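Long-range contact in enoyl-CoA hydratase/isomerase family protein (PDB 4FN7), which probably hydrates the double bond of enoyl-CoA thioesters in lipid metabolism, as a member of the crotonase superfamily: residues A33-I38 against F83-R88. Residues are numbered along the deposited sequence; the frame is centred on the assembly and turned at random.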
loop_
_atom_site.group_PDB
_atom_site.type_symbol
_atom_site.label_atom_id
_atom_site.label_comp_id
_atom_site.label_asym_id
_atom_site.label_seq_id
_atom_site.Cartn_x
_atom_site.Cartn_y
_atom_site.Cartn_z
ATOM N N ALA A 33 -23.171 19.480 14.710
ATOM C CA ALA A 33 -24.316 18.598 14.516
ATOM C C ALA A 33 -23.878 17.145 14.373
ATOM O O ALA A 33 -24.526 16.241 14.905
ATOM C CB ALA A 33 -25.135 19.039 13.311
ATOM N N LEU A 34 -22.784 16.917 13.654
ATOM C CA LEU A 34 -22.247 15.568 13.517
ATOM C C LEU A 34 -21.794 15.019 14.858
ATOM O O LEU A 34 -22.085 13.870 15.195
ATOM C CB LEU A 34 -21.083 15.544 12.530
ATOM C CG LEU A 34 -21.466 15.540 11.054
ATOM C CD1 LEU A 34 -20.234 15.745 10.196
ATOM C CD2 LEU A 34 -22.188 14.248 10.676
ATOM N N ASN A 35 -21.064 15.828 15.621
ATOM C CA ASN A 35 -20.636 15.408 16.952
ATOM C C ASN A 35 -21.820 15.092 17.866
ATOM O O ASN A 35 -21.779 14.131 18.634
ATOM C CB ASN A 35 -19.710 16.447 17.587
ATOM C CG ASN A 35 -18.271 16.262 17.176
ATOM O OD1 ASN A 35 -17.716 15.169 17.296
ATOM N ND2 ASN A 35 -17.651 17.333 16.695
ATOM N N ALA A 36 -22.872 15.902 17.782
ATOM C CA ALA A 36 -24.075 15.674 18.579
ATOM C C ALA A 36 -24.747 14.356 18.181
ATOM O O ALA A 36 -25.251 13.617 19.031
ATOM C CB ALA A 36 -25.051 16.837 18.427
ATOM N N ALA A 37 -24.751 14.057 16.887
ATOM C CA ALA A 37 -25.359 12.827 16.402
ATOM C C ALA A 37 -24.567 11.609 16.866
ATOM O O ALA A 37 -25.146 10.586 17.240
ATOM C CB ALA A 37 -25.458 12.847 14.890
ATOM N N ILE A 38 -23.241 11.701 16.827
ATOM C CA ILE A 38 -22.422 10.593 17.304
ATOM C C ILE A 38 -22.592 10.449 18.827
ATOM O O ILE A 38 -22.600 9.329 19.341
ATOM C CB ILE A 38 -20.928 10.729 16.895
ATOM C CG1 ILE A 38 -20.802 10.872 15.373
ATOM C CG2 ILE A 38 -20.125 9.525 17.404
ATOM C CD1 ILE A 38 -19.453 11.387 14.902
ATOM N N PHE A 83 -10.556 17.433 11.839
ATOM C CA PHE A 83 -9.625 16.340 12.057
ATOM C C PHE A 83 -9.865 15.616 13.376
ATOM O O PHE A 83 -9.616 14.419 13.478
ATOM C CB PHE A 83 -8.186 16.825 11.893
ATOM C CG PHE A 83 -7.904 17.346 10.516
ATOM C CD1 PHE A 83 -8.279 16.609 9.407
ATOM C CD2 PHE A 83 -7.318 18.584 10.327
ATOM C CE1 PHE A 83 -8.043 17.079 8.124
ATOM C CE2 PHE A 83 -7.080 19.063 9.047
ATOM C CZ PHE A 83 -7.446 18.310 7.947
ATOM N N GLU A 84 -10.397 16.328 14.366
ATOM C CA GLU A 84 -10.823 15.682 15.606
ATOM C C GLU A 84 -11.992 14.724 15.354
ATOM O O GLU A 84 -12.044 13.628 15.915
ATOM C CB GLU A 84 -11.219 16.718 16.657
ATOM C CG GLU A 84 -11.389 16.117 18.034
ATOM C CD GLU A 84 -10.084 15.568 18.566
ATOM O OE1 GLU A 84 -9.090 16.323 18.575
ATOM O OE2 GLU A 84 -10.046 14.386 18.964
ATOM N N LEU A 85 -12.931 15.144 14.514
ATOM C CA LEU A 85 -14.025 14.277 14.093
ATOM C C LEU A 85 -13.483 13.029 13.389
ATOM O O LEU A 85 -13.937 11.912 13.639
ATOM C CB LEU A 85 -14.973 15.048 13.174
ATOM C CG LEU A 85 -16.226 14.318 12.716
ATOM C CD1 LEU A 85 -17.062 13.900 13.917
ATOM C CD2 LEU A 85 -17.024 15.222 11.798
ATOM N N ALA A 86 -12.501 13.211 12.512
ATOM C CA ALA A 86 -11.870 12.074 11.859
ATOM C C ALA A 86 -11.244 11.130 12.886
ATOM O O ALA A 86 -11.409 9.918 12.807
ATOM C CB ALA A 86 -10.820 12.546 10.850
ATOM N N TYR A 87 -10.529 11.694 13.854
ATOM C CA TYR A 87 -9.933 10.887 14.908
ATOM C C TYR A 87 -11.020 10.107 15.663
ATOM O O TYR A 87 -10.877 8.911 15.932
ATOM C CB TYR A 87 -9.139 11.774 15.871
ATOM C CG TYR A 87 -8.345 11.006 16.898
ATOM C CD1 TYR A 87 -6.976 10.823 16.753
ATOM C CD2 TYR A 87 -8.967 10.455 18.018
ATOM C CE1 TYR A 87 -6.242 10.115 17.698
ATOM C CE2 TYR A 87 -8.244 9.748 18.963
ATOM C CZ TYR A 87 -6.885 9.579 18.799
ATOM O OH TYR A 87 -6.180 8.868 19.743
ATOM N N ARG A 88 -12.107 10.795 15.997
ATOM C CA ARG A 88 -13.216 10.182 16.727
ATOM C C ARG A 88 -13.791 8.991 15.969
ATOM O O ARG A 88 -14.060 7.939 16.550
ATOM C CB ARG A 88 -14.316 11.209 16.992
ATOM C CG ARG A 88 -15.420 10.686 17.886
ATOM C CD ARG A 88 -16.476 11.737 18.150
ATOM N NE ARG A 88 -17.463 11.211 19.092
ATOM C CZ ARG A 88 -18.563 11.848 19.476
ATOM N NH1 ARG A 88 -18.853 13.048 18.995
ATOM N NH2 ARG A 88 -19.378 11.264 20.339
#
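The guanidinium group of R88 carries the methyl CG2 of I38 on one face and the side-chain amide of N35 at its edge. CG2 of I38 sits 3.3 Å above the plane, offset toward its rim, and lies 3.5 Å from CZ of R88. The N35 amide is turned only 18° from the guanidinium, so that the two flat groups are nearly coplanar. From this position NH1 of R88 donates to OD1 of N35 over 2.9 Å, the bond lying on a lone pair of the amide and almost within the guanidinium plane. NH1 of R88 also donates to the backbone O of N35, at 3.1 Å, with the acceptor tilted out of that plane. Neither bond is quite straight; each oxygen of N35 takes a different N-H of the same nitrogen. R88 spans the gap because its chain is extended, with CG anti to the backbone N (chi1 -173°) and no kink as far as NE.

Beside this polar bridge, L85 points from helix 73-90 toward helix 28-44. CD2 of L85 meets CD1 of L34 at 3.6 Å, the two side chains crossing at about a right angle, while CD1 of L85 packs 3.6 Å from CD1 of I38. L34 and I38 also rest on I16 of strand 13-18, so the apolar layer runs on into the sheet of the crotonase fold. Helices 28-44 and 73-90 run nearly parallel here, their local axes 11.2 Å apart and inclined by 21°.

The chemistry illustrates how an arginine can tie two helices together at the margin of an apolar layer: N35 holds NH1, salt bridges from NH2 to D39 and D42 on the same helix 28-44 probably balance the charge, and the I38 methyl covers one face of the cation.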